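Local structure of putative dimetal phosphatase (Danio rerio, 2NXF) at residues A295-M306 against G310-Y321. The protein probably hydrolyses ADP-ribose and CDP-alcohols such as CDP-choline with the help of a dinuclear metal centre, as a calcineurin-like phosphoesterase. Sequence-based numbering, arbitrary orientation.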
ATOM      1  N   ALA A 295      10.174  11.175   4.173  1.00 23.24           N
ATOM      2  CA  ALA A 295       9.906   9.737   3.976  1.00 24.30           C
ATOM      3  C   ALA A 295       9.456   9.448   2.565  1.00 24.08           C
ATOM      4  O   ALA A 295       8.269   9.532   2.248  1.00 24.28           O
ATOM      5  CB  ALA A 295       8.840   9.232   4.969  1.00 24.05           C
ATOM      6  N   PHE A 296      10.408   9.126   1.701  1.00 24.29           N
ATOM      7  CA  PHE A 296      10.069   8.605   0.396  1.00 23.48           C
ATOM      8  C   PHE A 296      11.307   7.908  -0.140  1.00 23.98           C
ATOM      9  O   PHE A 296      12.362   7.906   0.502  1.00 23.99           O
ATOM     10  CB  PHE A 296       9.572   9.712  -0.569  1.00 24.06           C
ATOM     11  CG  PHE A 296      10.674  10.571  -1.152  1.00 22.52           C
ATOM     12  CD1 PHE A 296      11.133  10.369  -2.463  1.00 25.74           C
ATOM     13  CD2 PHE A 296      11.239  11.599  -0.404  1.00 24.64           C
ATOM     14  CE1 PHE A 296      12.162  11.176  -3.007  1.00 25.14           C
ATOM     15  CE2 PHE A 296      12.259  12.426  -0.947  1.00 24.91           C
ATOM     16  CZ  PHE A 296      12.722  12.204  -2.242  1.00 25.92           C
ATOM     17  N   ALA A 297      11.172   7.284  -1.300  1.00 23.42           N
ATOM     18  CA  ALA A 297      12.326   6.622  -1.888  1.00 23.48           C
ATOM     19  C   ALA A 297      12.276   6.662  -3.412  1.00 24.23           C
ATOM     20  O   ALA A 297      11.230   6.991  -4.012  1.00 24.77           O
ATOM     21  CB  ALA A 297      12.382   5.172  -1.396  1.00 24.10           C
ATOM     22  N   THR A 298      13.383   6.262  -4.013  1.00 24.24           N
ATOM     23  CA  THR A 298      13.445   5.957  -5.435  1.00 24.44           C
ATOM     24  C   THR A 298      14.083   4.582  -5.555  1.00 24.87           C
ATOM     25  O   THR A 298      15.108   4.315  -4.920  1.00 25.71           O
ATOM     26  CB  THR A 298      14.289   6.986  -6.198  1.00 25.47           C
ATOM     27  OG1 THR A 298      13.776   8.300  -5.926  1.00 26.14           O
ATOM     28  CG2 THR A 298      14.235   6.714  -7.706  1.00 24.79           C
ATOM     29  N   ALA A 299      13.484   3.726  -6.374  1.00 24.68           N
ATOM     30  CA  ALA A 299      14.003   2.384  -6.559  1.00 24.16           C
ATOM     31  C   ALA A 299      14.583   2.245  -7.949  1.00 24.58           C
ATOM     32  O   ALA A 299      14.019   2.749  -8.930  1.00 23.95           O
ATOM     33  CB  ALA A 299      12.912   1.342  -6.324  1.00 24.70           C
ATOM     34  N   TYR A 300      15.716   1.557  -8.005  1.00 24.39           N
ATOM     35  CA  TYR A 300      16.433   1.306  -9.240  1.00 24.81           C
ATOM     36  C   TYR A 300      16.526  -0.206  -9.447  1.00 25.07           C
ATOM     37  O   TYR A 300      17.111  -0.906  -8.629  1.00 25.09           O
ATOM     38  CB  TYR A 300      17.840   1.916  -9.151  1.00 26.23           C
ATOM     39  CG  TYR A 300      17.845   3.425  -8.999  1.00 26.13           C
ATOM     40  CD1 TYR A 300      18.028   4.240 -10.114  1.00 27.20           C
ATOM     41  CD2 TYR A 300      17.666   4.029  -7.755  1.00 27.26           C
ATOM     42  CE1 TYR A 300      18.031   5.622 -10.003  1.00 28.16           C
ATOM     43  CE2 TYR A 300      17.673   5.429  -7.628  1.00 27.18           C
ATOM     44  CZ  TYR A 300      17.850   6.208  -8.775  1.00 28.28           C
ATOM     45  OH  TYR A 300      17.865   7.585  -8.693  1.00 30.74           O
ATOM     46  N   LEU A 301      15.952  -0.692 -10.548  1.00 24.22           N
ATOM     47  CA  LEU A 301      16.023  -2.094 -10.915  1.00 24.67           C
ATOM     48  C   LEU A 301      17.149  -2.269 -11.921  1.00 25.02           C
ATOM     49  O   LEU A 301      17.098  -1.723 -13.022  1.00 24.75           O
ATOM     50  CB  LEU A 301      14.690  -2.569 -11.513  1.00 24.29           C
ATOM     51  CG  LEU A 301      13.494  -2.547 -10.556  1.00 27.03           C
ATOM     52  CD1 LEU A 301      12.197  -2.775 -11.340  1.00 26.92           C
ATOM     53  CD2 LEU A 301      13.661  -3.597  -9.446  1.00 29.43           C
ATOM     54  N   TYR A 302      18.182  -3.004 -11.512  1.00 25.46           N
ATOM     55  CA  TYR A 302      19.268  -3.375 -12.404  1.00 26.06           C
ATOM     56  C   TYR A 302      19.091  -4.827 -12.834  1.00 26.17           C
ATOM     57  O   TYR A 302      18.158  -5.509 -12.387  1.00 25.41           O
ATOM     58  CB  TYR A 302      20.624  -3.199 -11.714  1.00 27.21           C
ATOM     59  CG  TYR A 302      20.924  -1.785 -11.295  1.00 26.23           C
ATOM     60  CD1 TYR A 302      21.624  -0.923 -12.148  1.00 27.00           C
ATOM     61  CD2 TYR A 302      20.526  -1.312 -10.042  1.00 27.06           C
ATOM     62  CE1 TYR A 302      21.909   0.379 -11.765  1.00 29.07           C
ATOM     63  CE2 TYR A 302      20.807  -0.017  -9.653  1.00 28.84           C
ATOM     64  CZ  TYR A 302      21.497   0.816 -10.517  1.00 29.42           C
ATOM     65  OH  TYR A 302      21.774   2.104 -10.126  1.00 31.10           O
ATOM     66  N   GLU A 303      20.000  -5.307 -13.678  1.00 26.27           N
ATOM     67  CA  GLU A 303      19.922  -6.687 -14.122  1.00 27.20           C
ATOM     68  C   GLU A 303      20.268  -7.686 -13.016  1.00 26.85           C
ATOM     69  O   GLU A 303      19.834  -8.834 -13.075  1.00 26.98           O
ATOM     70  CB  GLU A 303      20.759  -6.901 -15.394  1.00 27.73           C
ATOM     71  CG  GLU A 303      20.298  -5.971 -16.511  1.00 31.51           C
ATOM     72  CD  GLU A 303      20.856  -6.297 -17.875  1.00 36.20           C
ATOM     73  OE1 GLU A 303      22.048  -6.654 -17.973  1.00 36.78           O
ATOM     74  OE2 GLU A 303      20.087  -6.173 -18.854  1.00 39.91           O
ATOM     75  N   ASP A 304      21.000  -7.239 -11.989  1.00 26.28           N
ATOM     76  CA  ASP A 304      21.473  -8.140 -10.938  1.00 26.11           C
ATOM     77  C   ASP A 304      21.028  -7.806  -9.510  1.00 25.80           C
ATOM     78  O   ASP A 304      21.230  -8.610  -8.595  1.00 25.86           O
ATOM     79  CB  ASP A 304      23.003  -8.251 -10.993  1.00 26.15           C
ATOM     80  CG  ASP A 304      23.710  -6.968 -10.577  1.00 27.89           C
ATOM     81  OD1 ASP A 304      23.171  -5.854 -10.769  1.00 26.55           O
ATOM     82  OD2 ASP A 304      24.837  -7.084 -10.059  1.00 31.56           O
ATOM     83  N   ARG A 305      20.415  -6.635  -9.328  1.00 24.46           N
ATOM     84  CA  ARG A 305      20.024  -6.158  -8.004  1.00 23.73           C
ATOM     85  C   ARG A 305      19.008  -5.041  -8.120  1.00 23.68           C
ATOM     86  O   ARG A 305      18.878  -4.416  -9.175  1.00 22.57           O
ATOM     87  CB  ARG A 305      21.242  -5.633  -7.247  1.00 23.89           C
ATOM     88  CG  ARG A 305      21.780  -4.317  -7.791  1.00 23.88           C
ATOM     89  CD  ARG A 305      23.241  -4.137  -7.472  1.00 27.87           C
ATOM     90  NE  ARG A 305      23.678  -2.777  -7.787  1.00 26.85           N
ATOM     91  CZ  ARG A 305      24.033  -2.355  -8.999  1.00 28.53           C
ATOM     92  NH1 ARG A 305      24.010  -3.176 -10.043  1.00 27.82           N
ATOM     93  NH2 ARG A 305      24.430  -1.094  -9.165  1.00 28.42           N
HETATM   94  N   MSE A 306      18.293  -4.802  -7.024  1.00 23.12           N
HETATM   95  CA  MSE A 306      17.461  -3.620  -6.893  1.00 23.63           C
HETATM   96  C   MSE A 306      18.060  -2.775  -5.783  1.00 24.29           C
HETATM   97  O   MSE A 306      18.431  -3.300  -4.726  1.00 24.73           O
HETATM   98  CB  MSE A 306      16.027  -3.993  -6.534  1.00 24.19           C
HETATM   99  CG  MSE A 306      15.199  -2.808  -6.137  1.00 23.62           C
HETATM  100 SE   MSE A 306      13.371  -3.288  -5.698  1.00 25.46          SE
HETATM  101  CE  MSE A 306      13.237  -2.252  -4.087  1.00 28.64           C
ATOM    102  N   GLY A 310      16.510   5.749  -0.016  1.00 24.52           N
ATOM    103  CA  GLY A 310      15.508   6.354   0.856  1.00 24.67           C
ATOM    104  C   GLY A 310      15.983   7.695   1.350  1.00 24.75           C
ATOM    105  O   GLY A 310      17.194   7.967   1.354  1.00 24.43           O
ATOM    106  N   ARG A 311      15.021   8.532   1.740  1.00 24.13           N
ATOM    107  CA  ARG A 311      15.291   9.827   2.342  1.00 25.29           C
ATOM    108  C   ARG A 311      14.672   9.898   3.720  1.00 24.90           C
ATOM    109  O   ARG A 311      13.585   9.369   3.947  1.00 25.59           O
ATOM    110  CB  ARG A 311      14.681  10.958   1.509  1.00 25.79           C
ATOM    111  CG  ARG A 311      15.457  11.335   0.272  1.00 25.93           C
ATOM    112  CD  ARG A 311      15.465  10.274  -0.823  1.00 28.04           C
ATOM    113  NE  ARG A 311      15.671  10.932  -2.111  1.00 29.84           N
ATOM    114  CZ  ARG A 311      15.452  10.370  -3.292  1.00 30.18           C
ATOM    115  NH1 ARG A 311      15.059   9.102  -3.377  1.00 28.41           N
ATOM    116  NH2 ARG A 311      15.626  11.092  -4.387  1.00 32.12           N
ATOM    117  N   GLY A 312      15.373  10.586   4.619  1.00 25.20           N
ATOM    118  CA  GLY A 312      14.849  10.887   5.936  1.00 24.91           C
ATOM    119  C   GLY A 312      14.664   9.624   6.751  1.00 25.13           C
ATOM    120  O   GLY A 312      15.647   8.963   7.103  1.00 26.10           O
ATOM    121  N   ARG A 313      13.406   9.296   7.041  1.00 24.82           N
ATOM    122  CA  ARG A 313      13.070   8.124   7.855  1.00 24.76           C
ATOM    123  C   ARG A 313      13.234   6.796   7.112  1.00 25.36           C
ATOM    124  O   ARG A 313      13.251   5.733   7.754  1.00 25.19           O
ATOM    125  CB  ARG A 313      11.643   8.248   8.402  1.00 24.06           C
ATOM    126  CG  ARG A 313      11.472   9.488   9.271  1.00 25.16           C
ATOM    127  CD  ARG A 313      10.054   9.610   9.790  1.00 27.99           C
ATOM    128  NE  ARG A 313       9.606   8.391  10.439  1.00 32.04           N
ATOM    129  CZ  ARG A 313       8.432   7.797  10.239  1.00 32.28           C
ATOM    130  NH1 ARG A 313       7.519   8.292   9.404  1.00 32.85           N
ATOM    131  NH2 ARG A 313       8.172   6.685  10.907  1.00 33.03           N
ATOM    132  N   VAL A 314      13.320   6.850   5.776  1.00 24.69           N
ATOM    133  CA  VAL A 314      13.442   5.617   4.970  1.00 24.46           C
ATOM    134  C   VAL A 314      14.920   5.296   4.708  1.00 24.59           C
ATOM    135  O   VAL A 314      15.637   6.090   4.078  1.00 25.87           O
ATOM    136  CB  VAL A 314      12.742   5.746   3.612  1.00 23.99           C
ATOM    137  CG1 VAL A 314      12.894   4.420   2.815  1.00 24.54           C
ATOM    138  CG2 VAL A 314      11.275   6.135   3.777  1.00 25.19           C
ATOM    139  N   GLU A 315      15.397   4.153   5.204  1.00 24.01           N
ATOM    140  CA  GLU A 315      16.801   3.780   4.980  1.00 24.52           C
ATOM    141  C   GLU A 315      16.969   3.119   3.615  1.00 24.05           C
ATOM    142  O   GLU A 315      16.035   2.481   3.111  1.00 23.44           O
ATOM    143  CB  GLU A 315      17.295   2.820   6.063  1.00 25.02           C
ATOM    144  CG  GLU A 315      17.680   3.492   7.389  1.00 28.20           C
ATOM    145  CD  GLU A 315      18.987   4.296   7.318  1.00 34.15           C
ATOM    146  OE1 GLU A 315      20.097   3.690   7.199  1.00 33.80           O
ATOM    147  OE2 GLU A 315      18.884   5.545   7.412  1.00 35.42           O
ATOM    148  N   ASP A 316      18.162   3.257   3.030  1.00 24.42           N
ATOM    149  CA  ASP A 316      18.458   2.571   1.758  1.00 24.42           C
ATOM    150  C   ASP A 316      18.364   1.054   1.955  1.00 25.03           C
ATOM    151  O   ASP A 316      18.508   0.544   3.068  1.00 24.17           O
ATOM    152  CB  ASP A 316      19.896   2.847   1.280  1.00 24.57           C
ATOM    153  CG  ASP A 316      20.144   4.287   0.863  1.00 26.07           C
ATOM    154  OD1 ASP A 316      19.215   5.116   0.831  1.00 26.88           O
ATOM    155  OD2 ASP A 316      21.330   4.584   0.566  1.00 28.49           O
ATOM    156  N   LEU A 317      18.214   0.339   0.845  1.00 25.29           N
ATOM    157  CA  LEU A 317      18.183  -1.110   0.859  1.00 26.96           C
ATOM    158  C   LEU A 317      18.634  -1.610  -0.495  1.00 27.06           C
ATOM    159  O   LEU A 317      18.282  -1.019  -1.522  1.00 28.04           O
ATOM    160  CB  LEU A 317      16.747  -1.578   1.133  1.00 27.69           C
ATOM    161  CG  LEU A 317      16.421  -3.030   1.434  1.00 31.59           C
ATOM    162  CD1 LEU A 317      17.320  -3.640   2.495  1.00 33.35           C
ATOM    163  CD2 LEU A 317      14.969  -3.057   1.886  1.00 32.97           C
ATOM    164  N   THR A 318      19.410  -2.688  -0.498  1.00 26.71           N
ATOM    165  CA  THR A 318      19.787  -3.354  -1.743  1.00 27.26           C
ATOM    166  C   THR A 318      19.323  -4.810  -1.674  1.00 27.82           C
ATOM    167  O   THR A 318      19.558  -5.498  -0.676  1.00 27.93           O
ATOM    168  CB  THR A 318      21.316  -3.258  -2.013  1.00 27.63           C
ATOM    169  OG1 THR A 318      21.697  -1.880  -2.121  1.00 27.99           O
ATOM    170  CG2 THR A 318      21.705  -3.988  -3.312  1.00 28.32           C
ATOM    171  N   ILE A 319      18.652  -5.272  -2.727  1.00 27.95           N
ATOM    172  CA  ILE A 319      18.315  -6.688  -2.848  1.00 29.08           C
ATOM    173  C   ILE A 319      19.136  -7.272  -3.989  1.00 29.93           C
ATOM    174  O   ILE A 319      18.986  -6.863  -5.129  1.00 29.91           O
ATOM    175  CB  ILE A 319      16.825  -6.933  -3.183  1.00 29.60           C
ATOM    176  CG1 ILE A 319      15.894  -6.113  -2.291  1.00 29.79           C
ATOM    177  CG2 ILE A 319      16.530  -8.464  -3.155  1.00 30.26           C
ATOM    178  CD1 ILE A 319      14.488  -5.964  -2.896  1.00 30.38           C
ATOM    179  N   THR A 320      20.002  -8.221  -3.667  1.00 30.65           N
ATOM    180  CA  THR A 320      20.759  -8.940  -4.689  1.00 32.05           C
ATOM    181  C   THR A 320      19.875 -10.085  -5.193  1.00 33.00           C
ATOM    182  O   THR A 320      19.225 -10.779  -4.396  1.00 33.82           O
ATOM    183  CB  THR A 320      22.104  -9.429  -4.132  1.00 32.62           C
ATOM    184  OG1 THR A 320      22.793  -8.322  -3.522  1.00 33.18           O
ATOM    185  CG2 THR A 320      22.960 -10.004  -5.245  1.00 32.59           C
ATOM    186  N   TYR A 321      19.781 -10.244  -6.513  1.00 33.36           N
ATOM    187  CA  TYR A 321      18.837 -11.215  -7.066  1.00 33.94           C
ATOM    188  C   TYR A 321      19.330 -12.644  -6.861  1.00 35.25           C
ATOM    189  O   TYR A 321      20.518 -12.900  -6.927  1.00 35.80           O
ATOM    190  CB  TYR A 321      18.606 -10.997  -8.560  1.00 32.54           C
ATOM    191  CG  TYR A 321      18.024  -9.665  -8.987  1.00 30.13           C
ATOM    192  CD1 TYR A 321      18.156  -9.250 -10.312  1.00 29.97           C
ATOM    193  CD2 TYR A 321      17.344  -8.831  -8.097  1.00 27.68           C
ATOM    194  CE1 TYR A 321      17.643  -8.057 -10.748  1.00 27.89           C
ATOM    195  CE2 TYR A 321      16.812  -7.619  -8.528  1.00 26.82           C
ATOM    196  CZ  TYR A 321      16.981  -7.233  -9.854  1.00 28.14           C
ATOM    197  OH  TYR A 321      16.486  -6.041 -10.309  1.00 27.66           O
TER
HETATM  198  O   HOH W   1      22.128 -11.329  -8.389  1.00 37.41           O
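Ala297 pairs with Gly310 where strand 295-301 runs antiparallel to strand 310-312, their axes at 159° and 4.8 Å apart at closest. The next hairpin pairs Met306 of strand 305-312 with Ile319 of strand 317-320, Ile319 N donating to Met306 O at 2.8 Å. Beside the first pair, Arg311 N donates to Phe296 O. The Arg311 chain bends at chi2 (68°) and folds over one face of the Phe296 ring. Arg311 CD makes a CH-pi contact there, 4.0 Å from the Phe296 ring centroid. The guanidinium follows, its plane tilted 34° from the ring. Arg311 NH1 donates a hydrogen bond to Thr298 OG1 at 3.0 Å, slightly out of the guanidinium plane. Glu50 binds both Arg311 NH2 and Thr298 OG1, so the charge has a mate and the hydroxyl a second partner. At the other end, the Tyr321 ring lies against the turn 302-305. Asp304 C and Arg305 N sit over one face, while Glu303 O meets the edge. Tyr321 OH donates to Tyr302 O at 2.7 Å, and Tyr321 N donates to Asp304 O at 3.0 Å. A leucine in place of Tyr321 would probably leave Tyr302 O without this donor and the turn without its flat cover. Met306, present as selenomethionine, lies side by side with Ile319, Met306 SE to Ile319 CD1 4.0 Å, and Ile319 also packs on Leu259 of strand 258-263. The arrangement is two consecutive beta hairpins, an antiparallel meander that completes one sheet of the calcineurin-like phosphoesterase beta sandwich, with Ala295 at the end nearer the zinc site.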